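Local atomic coordinates of lipase aflb (Neosartorya fumigata, PDB entry 6IDY), a protein that probably hydrolyses ester bonds of lipids as a fungal lipase and binds a calcium ion. Residues R55-F67 with V398-G410. Numbering follows the deposited sequence.
Sequences RSTKDAKSVQEAF and VLPPQLGLDDLLG
Asp406 OD1 is held by both terminal nitrogens of Arg55: NH2 donates a 2.8 Å bond to OD1, at an N-H...O angle of 159°, and NH1 adds a weak one to the same oxygen. The carboxylate oxygen lies at the guanidinium edge, in its plane, yet the arginine meets OD1 from above the carboxylate plane, the two flat groups being turned 52° apart. The arginine chain, extended from CG to NE, brings the guanidinium to Asp406, though poor order makes its position less certain; NH2 also pairs with Asp97, so the guanidinium bridges two acids. Beside the salt bridge, Leu405 lies between the two segments with CD2 at the guanidinium edge. It turns CG opposite its own amide N, which sends both methyls over the chain leading into helix 63-73: Leu405 CD2 lies 3.5 Å from Ala60 O, and CD1 touches Ser62 O. Leu405 CD1 is also 3.8 Å from Ala66 CB, which Leu409 CD2 reaches from the next turn. On the other flank Val63 and Leu399 meet tip to tip, Leu399 CD1 standing 3.8 Å from Val63 CG1, and Val398 CG2 slides alongside that same valine methyl. Leu408 CD1 sits over one face of the Phe67 ring in a CH-pi contact, 4.0 Å from the centroid, while Val398 CB packs 3.6 Å from Phe67 CE2. Ser62 and Gly404 are the N-cap residues just before the two helices; Ser62 OG accepts a weak capping bond from Glu65 N. This is plain packing between helix starts 331 residues apart, outside the central sheet; the short helical segments run nearly parallel, at 18°, with axes 10.0 Å apart. Ile98 of helix 96-103 touches Arg55, Asp406 and Leu409, Tyr359 meets the Phe67 ring, and Trp371 of helix 368-379 packs against Pro400 and Leu403.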
ATOM      1  N   ARG A  55      -1.489 -29.769  -4.024  1.00 66.24           N
ATOM      2  CA  ARG A  55      -1.720 -29.002  -2.801  1.00 64.69           C
ATOM      3  C   ARG A  55      -2.154 -29.889  -1.614  1.00 69.01           C
ATOM      4  O   ARG A  55      -2.255 -31.109  -1.769  1.00 70.22           O
ATOM      5  CB  ARG A  55      -2.704 -27.845  -3.061  1.00 62.96           C
ATOM      6  CG  ARG A  55      -2.043 -26.662  -3.760  1.00 68.56           C
ATOM      7  CD  ARG A  55      -2.970 -25.479  -3.961  1.00 67.02           C
ATOM      8  NE  ARG A  55      -2.213 -24.298  -4.383  1.00 69.72           N
ATOM      9  CZ  ARG A  55      -2.752 -23.141  -4.757  1.00 78.10           C
ATOM     10  NH1 ARG A  55      -4.071 -22.989  -4.780  1.00 64.27           N
ATOM     11  NH2 ARG A  55      -1.976 -22.127  -5.115  1.00 59.18           N
ATOM     12  N   SER A  56      -2.372 -29.276  -0.428  1.00 64.09           N
ATOM     13  CA  SER A  56      -2.766 -29.949   0.817  1.00 63.86           C
ATOM     14  C   SER A  56      -4.287 -29.920   1.055  1.00 66.56           C
ATOM     15  O   SER A  56      -4.994 -29.115   0.444  1.00 65.29           O
ATOM     16  CB  SER A  56      -2.027 -29.333   2.004  1.00 66.58           C
ATOM     17  OG  SER A  56      -2.448 -29.872   3.247  1.00 76.27           O
ATOM     18  N   THR A  57      -4.776 -30.801   1.959  1.00 62.78           N
ATOM     19  CA  THR A  57      -6.191 -30.937   2.337  1.00 62.15           C
ATOM     20  C   THR A  57      -6.738 -29.687   3.041  1.00 61.49           C
ATOM     21  O   THR A  57      -7.919 -29.368   2.880  1.00 61.53           O
ATOM     22  CB  THR A  57      -6.440 -32.233   3.152  1.00 76.70           C
ATOM     23  OG1 THR A  57      -7.821 -32.299   3.520  1.00 79.72           O
ATOM     24  CG2 THR A  57      -5.561 -32.348   4.407  1.00 75.62           C
ATOM     25  N   LYS A  58      -5.886 -28.989   3.813  1.00 53.63           N
ATOM     26  CA  LYS A  58      -6.273 -27.781   4.545  1.00 50.62           C
ATOM     27  C   LYS A  58      -6.356 -26.551   3.641  1.00 49.19           C
ATOM     28  O   LYS A  58      -6.980 -25.571   4.037  1.00 47.08           O
ATOM     29  CB  LYS A  58      -5.334 -27.522   5.740  1.00 52.93           C
ATOM     30  CG  LYS A  58      -5.289 -28.669   6.744  1.00 71.31           C
ATOM     31  CD  LYS A  58      -5.601 -28.216   8.163  1.00 81.68           C
ATOM     32  CE  LYS A  58      -5.687 -29.382   9.122  1.00 92.85           C
ATOM     33  NZ  LYS A  58      -6.939 -30.168   8.937  1.00102.37           N
ATOM     34  N   ASP A  59      -5.740 -26.595   2.436  1.00 43.13           N
ATOM     35  CA  ASP A  59      -5.731 -25.481   1.479  1.00 41.03           C
ATOM     36  C   ASP A  59      -7.108 -25.137   0.939  1.00 42.61           C
ATOM     37  O   ASP A  59      -7.989 -25.995   0.897  1.00 42.45           O
ATOM     38  CB  ASP A  59      -4.767 -25.758   0.314  1.00 43.33           C
ATOM     39  CG  ASP A  59      -3.298 -25.725   0.684  1.00 56.21           C
ATOM     40  OD1 ASP A  59      -2.912 -24.871   1.511  1.00 58.07           O
ATOM     41  OD2 ASP A  59      -2.530 -26.537   0.127  1.00 60.79           O
ATOM     42  N   ALA A  60      -7.298 -23.872   0.536  1.00 37.70           N
ATOM     43  CA  ALA A  60      -8.559 -23.412  -0.034  1.00 36.65           C
ATOM     44  C   ALA A  60      -8.696 -24.010  -1.435  1.00 40.01           C
ATOM     45  O   ALA A  60      -7.772 -23.896  -2.241  1.00 40.20           O
ATOM     46  CB  ALA A  60      -8.591 -21.894  -0.090  1.00 35.74           C
ATOM     47  N   LYS A  61      -9.794 -24.735  -1.676  1.00 35.76           N
ATOM     48  CA  LYS A  61     -10.090 -25.381  -2.957  1.00 35.76           C
ATOM     49  C   LYS A  61     -10.744 -24.383  -3.909  1.00 39.76           C
ATOM     50  O   LYS A  61     -10.722 -24.576  -5.128  1.00 40.76           O
ATOM     51  CB  LYS A  61     -11.023 -26.585  -2.751  1.00 37.74           C
ATOM     52  CG  LYS A  61     -10.342 -27.785  -2.118  1.00 39.79           C
ATOM     53  CD  LYS A  61     -11.327 -28.915  -1.854  1.00 44.43           C
ATOM     54  CE  LYS A  61     -10.688 -30.083  -1.140  1.00 43.80           C
ATOM     55  NZ  LYS A  61     -10.306 -29.736   0.256  1.00 44.28           N
ATOM     56  N   SER A  62     -11.338 -23.326  -3.342  1.00 34.59           N
ATOM     57  CA  SER A  62     -12.041 -22.287  -4.074  1.00 33.54           C
ATOM     58  C   SER A  62     -11.885 -20.927  -3.378  1.00 36.85           C
ATOM     59  O   SER A  62     -11.343 -20.849  -2.273  1.00 35.87           O
ATOM     60  CB  SER A  62     -13.520 -22.644  -4.167  1.00 36.36           C
ATOM     61  OG  SER A  62     -14.096 -22.554  -2.878  1.00 40.84           O
ATOM     62  N   VAL A  63     -12.401 -19.872  -4.028  1.00 33.18           N
ATOM     63  CA  VAL A  63     -12.393 -18.493  -3.550  1.00 32.23           C
ATOM     64  C   VAL A  63     -13.273 -18.376  -2.291  1.00 37.27           C
ATOM     65  O   VAL A  63     -12.875 -17.710  -1.336  1.00 37.15           O
ATOM     66  CB  VAL A  63     -12.821 -17.523  -4.687  1.00 35.36           C
ATOM     67  CG1 VAL A  63     -12.980 -16.092  -4.176  1.00 34.33           C
ATOM     68  CG2 VAL A  63     -11.829 -17.573  -5.846  1.00 34.72           C
ATOM     69  N   GLN A  64     -14.442 -19.052  -2.281  1.00 34.17           N
ATOM     70  CA  GLN A  64     -15.360 -19.072  -1.139  1.00 33.72           C
ATOM     71  C   GLN A  64     -14.701 -19.702   0.093  1.00 36.02           C
ATOM     72  O   GLN A  64     -14.887 -19.190   1.194  1.00 35.39           O
ATOM     73  CB  GLN A  64     -16.688 -19.770  -1.493  1.00 35.96           C
ATOM     74  CG  GLN A  64     -17.772 -19.719  -0.403  1.00 49.46           C
ATOM     75  CD  GLN A  64     -18.154 -18.317   0.016  1.00 72.48           C
ATOM     76  OE1 GLN A  64     -17.740 -17.822   1.071  1.00 67.75           O
ATOM     77  NE2 GLN A  64     -18.954 -17.645  -0.801  1.00 68.06           N
ATOM     78  N   GLU A  65     -13.901 -20.772  -0.096  1.00 31.86           N
ATOM     79  CA  GLU A  65     -13.174 -21.420   0.999  1.00 31.70           C
ATOM     80  C   GLU A  65     -12.148 -20.470   1.620  1.00 35.54           C
ATOM     81  O   GLU A  65     -11.988 -20.468   2.838  1.00 36.49           O
ATOM     82  CB  GLU A  65     -12.492 -22.711   0.538  1.00 33.83           C
ATOM     83  CG  GLU A  65     -13.454 -23.880   0.422  1.00 43.25           C
ATOM     84  CD  GLU A  65     -12.846 -25.249   0.643  1.00 51.02           C
ATOM     85  OE1 GLU A  65     -11.623 -25.411   0.427  1.00 39.14           O
ATOM     86  OE2 GLU A  65     -13.601 -26.169   1.030  1.00 41.31           O
ATOM     87  N   ALA A  66     -11.480 -19.649   0.787  1.00 31.35           N
ATOM     88  CA  ALA A  66     -10.503 -18.659   1.230  1.00 30.51           C
ATOM     89  C   ALA A  66     -11.183 -17.606   2.102  1.00 34.03           C
ATOM     90  O   ALA A  66     -10.656 -17.280   3.168  1.00 33.25           O
ATOM     91  CB  ALA A  66      -9.840 -17.999   0.033  1.00 31.07           C
ATOM     92  N   PHE A  67     -12.372 -17.106   1.669  1.00 30.10           N
ATOM     93  CA  PHE A  67     -13.158 -16.128   2.420  1.00 29.24           C
ATOM     94  C   PHE A  67     -13.710 -16.712   3.708  1.00 32.90           C
ATOM     95  O   PHE A  67     -13.763 -15.997   4.710  1.00 31.79           O
ATOM     96  CB  PHE A  67     -14.275 -15.508   1.567  1.00 31.03           C
ATOM     97  CG  PHE A  67     -13.814 -14.385   0.673  1.00 32.09           C
ATOM     98  CD1 PHE A  67     -13.376 -13.178   1.212  1.00 34.90           C
ATOM     99  CD2 PHE A  67     -13.839 -14.521  -0.707  1.00 35.03           C
ATOM    100  CE1 PHE A  67     -12.953 -12.136   0.383  1.00 35.38           C
ATOM    101  CE2 PHE A  67     -13.429 -13.472  -1.537  1.00 37.47           C
ATOM    102  CZ  PHE A  67     -12.984 -12.289  -0.987  1.00 34.99           C
ATOM    103  N   VAL A 398     -16.886 -11.210  -5.783  1.00 26.98           N
ATOM    104  CA  VAL A 398     -16.020 -11.332  -4.604  1.00 26.21           C
ATOM    105  C   VAL A 398     -14.585 -10.936  -4.976  1.00 29.59           C
ATOM    106  O   VAL A 398     -13.795 -10.539  -4.119  1.00 29.19           O
ATOM    107  CB  VAL A 398     -16.091 -12.713  -3.899  1.00 30.92           C
ATOM    108  CG1 VAL A 398     -17.430 -12.904  -3.193  1.00 31.19           C
ATOM    109  CG2 VAL A 398     -15.815 -13.859  -4.866  1.00 31.70           C
ATOM    110  N   LEU A 399     -14.262 -11.049  -6.267  1.00 25.61           N
ATOM    111  CA  LEU A 399     -12.966 -10.710  -6.841  1.00 24.31           C
ATOM    112  C   LEU A 399     -13.198 -10.043  -8.192  1.00 28.78           C
ATOM    113  O   LEU A 399     -14.166 -10.406  -8.861  1.00 29.45           O
ATOM    114  CB  LEU A 399     -12.139 -11.993  -7.086  1.00 24.38           C
ATOM    115  CG  LEU A 399     -11.535 -12.725  -5.892  1.00 27.50           C
ATOM    116  CD1 LEU A 399     -10.784 -13.954  -6.359  1.00 27.31           C
ATOM    117  CD2 LEU A 399     -10.592 -11.825  -5.094  1.00 26.62           C
ATOM    118  N   PRO A 400     -12.306  -9.142  -8.677  1.00 25.27           N
ATOM    119  CA  PRO A 400     -12.477  -8.633 -10.048  1.00 25.51           C
ATOM    120  C   PRO A 400     -12.266  -9.795 -11.038  1.00 29.84           C
ATOM    121  O   PRO A 400     -11.586 -10.765 -10.674  1.00 28.94           O
ATOM    122  CB  PRO A 400     -11.358  -7.594 -10.180  1.00 26.77           C
ATOM    123  CG  PRO A 400     -10.315  -8.033  -9.214  1.00 30.43           C
ATOM    124  CD  PRO A 400     -11.068  -8.617  -8.060  1.00 25.65           C
ATOM    125  N   PRO A 401     -12.819  -9.758 -12.273  1.00 27.07           N
ATOM    126  CA  PRO A 401     -12.586 -10.885 -13.209  1.00 27.33           C
ATOM    127  C   PRO A 401     -11.104 -11.142 -13.512  1.00 30.22           C
ATOM    128  O   PRO A 401     -10.730 -12.256 -13.863  1.00 30.19           O
ATOM    129  CB  PRO A 401     -13.337 -10.467 -14.481  1.00 29.77           C
ATOM    130  CG  PRO A 401     -14.262  -9.378 -14.066  1.00 33.83           C
ATOM    131  CD  PRO A 401     -13.661  -8.706 -12.878  1.00 28.39           C
ATOM    132  N   GLN A 402     -10.261 -10.115 -13.343  1.00 26.78           N
ATOM    133  CA  GLN A 402      -8.817 -10.156 -13.609  1.00 26.21           C
ATOM    134  C   GLN A 402      -8.007 -10.946 -12.574  1.00 29.30           C
ATOM    135  O   GLN A 402      -6.871 -11.333 -12.859  1.00 29.16           O
ATOM    136  CB  GLN A 402      -8.254  -8.726 -13.765  1.00 26.43           C
ATOM    137  CG  GLN A 402      -8.835  -7.951 -14.958  1.00 26.38           C
ATOM    138  CD  GLN A 402     -10.172  -7.306 -14.661  1.00 37.09           C
ATOM    139  OE1 GLN A 402     -10.493  -6.959 -13.521  1.00 32.70           O
ATOM    140  NE2 GLN A 402     -10.990  -7.134 -15.687  1.00 24.97           N
ATOM    141  N   LEU A 403      -8.569 -11.173 -11.378  1.00 24.93           N
ATOM    142  CA  LEU A 403      -7.858 -11.900 -10.324  1.00 24.03           C
ATOM    143  C   LEU A 403      -8.515 -13.237  -9.981  1.00 29.20           C
ATOM    144  O   LEU A 403      -9.711 -13.428 -10.215  1.00 28.81           O
ATOM    145  CB  LEU A 403      -7.689 -11.031  -9.053  1.00 22.59           C
ATOM    146  CG  LEU A 403      -6.947  -9.678  -9.180  1.00 24.93           C
ATOM    147  CD1 LEU A 403      -6.904  -8.971  -7.846  1.00 23.55           C
ATOM    148  CD2 LEU A 403      -5.526  -9.850  -9.702  1.00 25.44           C
ATOM    149  N   GLY A 404      -7.721 -14.143  -9.423  1.00 26.82           N
ATOM    150  CA  GLY A 404      -8.177 -15.461  -9.000  1.00 27.95           C
ATOM    151  C   GLY A 404      -7.810 -15.773  -7.566  1.00 33.04           C
ATOM    152  O   GLY A 404      -7.343 -14.895  -6.832  1.00 31.85           O
ATOM    153  N   LEU A 405      -8.011 -17.038  -7.168  1.00 31.24           N
ATOM    154  CA  LEU A 405      -7.709 -17.559  -5.835  1.00 30.85           C
ATOM    155  C   LEU A 405      -6.278 -17.242  -5.354  1.00 35.36           C
ATOM    156  O   LEU A 405      -6.131 -16.709  -4.256  1.00 35.70           O
ATOM    157  CB  LEU A 405      -7.999 -19.074  -5.780  1.00 31.49           C
ATOM    158  CG  LEU A 405      -7.658 -19.822  -4.480  1.00 35.38           C
ATOM    159  CD1 LEU A 405      -8.475 -19.311  -3.293  1.00 34.50           C
ATOM    160  CD2 LEU A 405      -7.834 -21.323  -4.653  1.00 37.03           C
ATOM    161  N   ASP A 406      -5.244 -17.555  -6.168  1.00 31.93           N
ATOM    162  CA  ASP A 406      -3.826 -17.322  -5.841  1.00 30.94           C
ATOM    163  C   ASP A 406      -3.508 -15.858  -5.568  1.00 32.02           C
ATOM    164  O   ASP A 406      -2.641 -15.559  -4.746  1.00 31.41           O
ATOM    165  CB  ASP A 406      -2.905 -17.892  -6.933  1.00 33.78           C
ATOM    166  CG  ASP A 406      -2.872 -19.416  -7.018  1.00 44.60           C
ATOM    167  OD1 ASP A 406      -3.554 -20.076  -6.199  1.00 44.34           O
ATOM    168  OD2 ASP A 406      -2.162 -19.946  -7.900  1.00 52.77           O
ATOM    169  N   ASP A 407      -4.233 -14.951  -6.240  1.00 27.37           N
ATOM    170  CA  ASP A 407      -4.117 -13.501  -6.065  1.00 25.90           C
ATOM    171  C   ASP A 407      -4.655 -13.092  -4.688  1.00 29.02           C
ATOM    172  O   ASP A 407      -3.993 -12.328  -3.993  1.00 27.72           O
ATOM    173  CB  ASP A 407      -4.843 -12.769  -7.198  1.00 27.10           C
ATOM    174  CG  ASP A 407      -4.245 -13.044  -8.565  1.00 31.15           C
ATOM    175  OD1 ASP A 407      -3.026 -12.835  -8.732  1.00 30.33           O
ATOM    176  OD2 ASP A 407      -4.999 -13.451  -9.471  1.00 35.62           O
ATOM    177  N   LEU A 408      -5.817 -13.656  -4.274  1.00 26.47           N
ATOM    178  CA  LEU A 408      -6.430 -13.440  -2.960  1.00 26.52           C
ATOM    179  C   LEU A 408      -5.456 -13.952  -1.876  1.00 29.89           C
ATOM    180  O   LEU A 408      -5.133 -13.212  -0.946  1.00 29.24           O
ATOM    181  CB  LEU A 408      -7.776 -14.213  -2.872  1.00 27.39           C
ATOM    182  CG  LEU A 408      -8.779 -13.871  -1.739  1.00 32.29           C
ATOM    183  CD1 LEU A 408     -10.097 -14.527  -1.999  1.00 33.39           C
ATOM    184  CD2 LEU A 408      -8.301 -14.338  -0.367  1.00 34.30           C
ATOM    185  N   LEU A 409      -4.993 -15.214  -2.012  1.00 25.83           N
ATOM    186  CA  LEU A 409      -4.082 -15.857  -1.052  1.00 25.08           C
ATOM    187  C   LEU A 409      -2.738 -15.157  -0.936  1.00 27.15           C
ATOM    188  O   LEU A 409      -2.271 -14.921   0.176  1.00 25.86           O
ATOM    189  CB  LEU A 409      -3.899 -17.357  -1.343  1.00 25.83           C
ATOM    190  CG  LEU A 409      -5.174 -18.205  -1.533  1.00 31.06           C
ATOM    191  CD1 LEU A 409      -4.831 -19.639  -1.914  1.00 31.45           C
ATOM    192  CD2 LEU A 409      -6.072 -18.169  -0.303  1.00 31.95           C
ATOM    193  N   GLY A 410      -2.147 -14.816  -2.077  1.00 24.42           N
ATOM    194  CA  GLY A 410      -0.867 -14.124  -2.153  1.00 24.02           C
ATOM    195  C   GLY A 410      -0.896 -12.750  -1.517  1.00 27.38           C
ATOM    196  O   GLY A 410       0.046 -12.383  -0.809  1.00 26.56           O
TER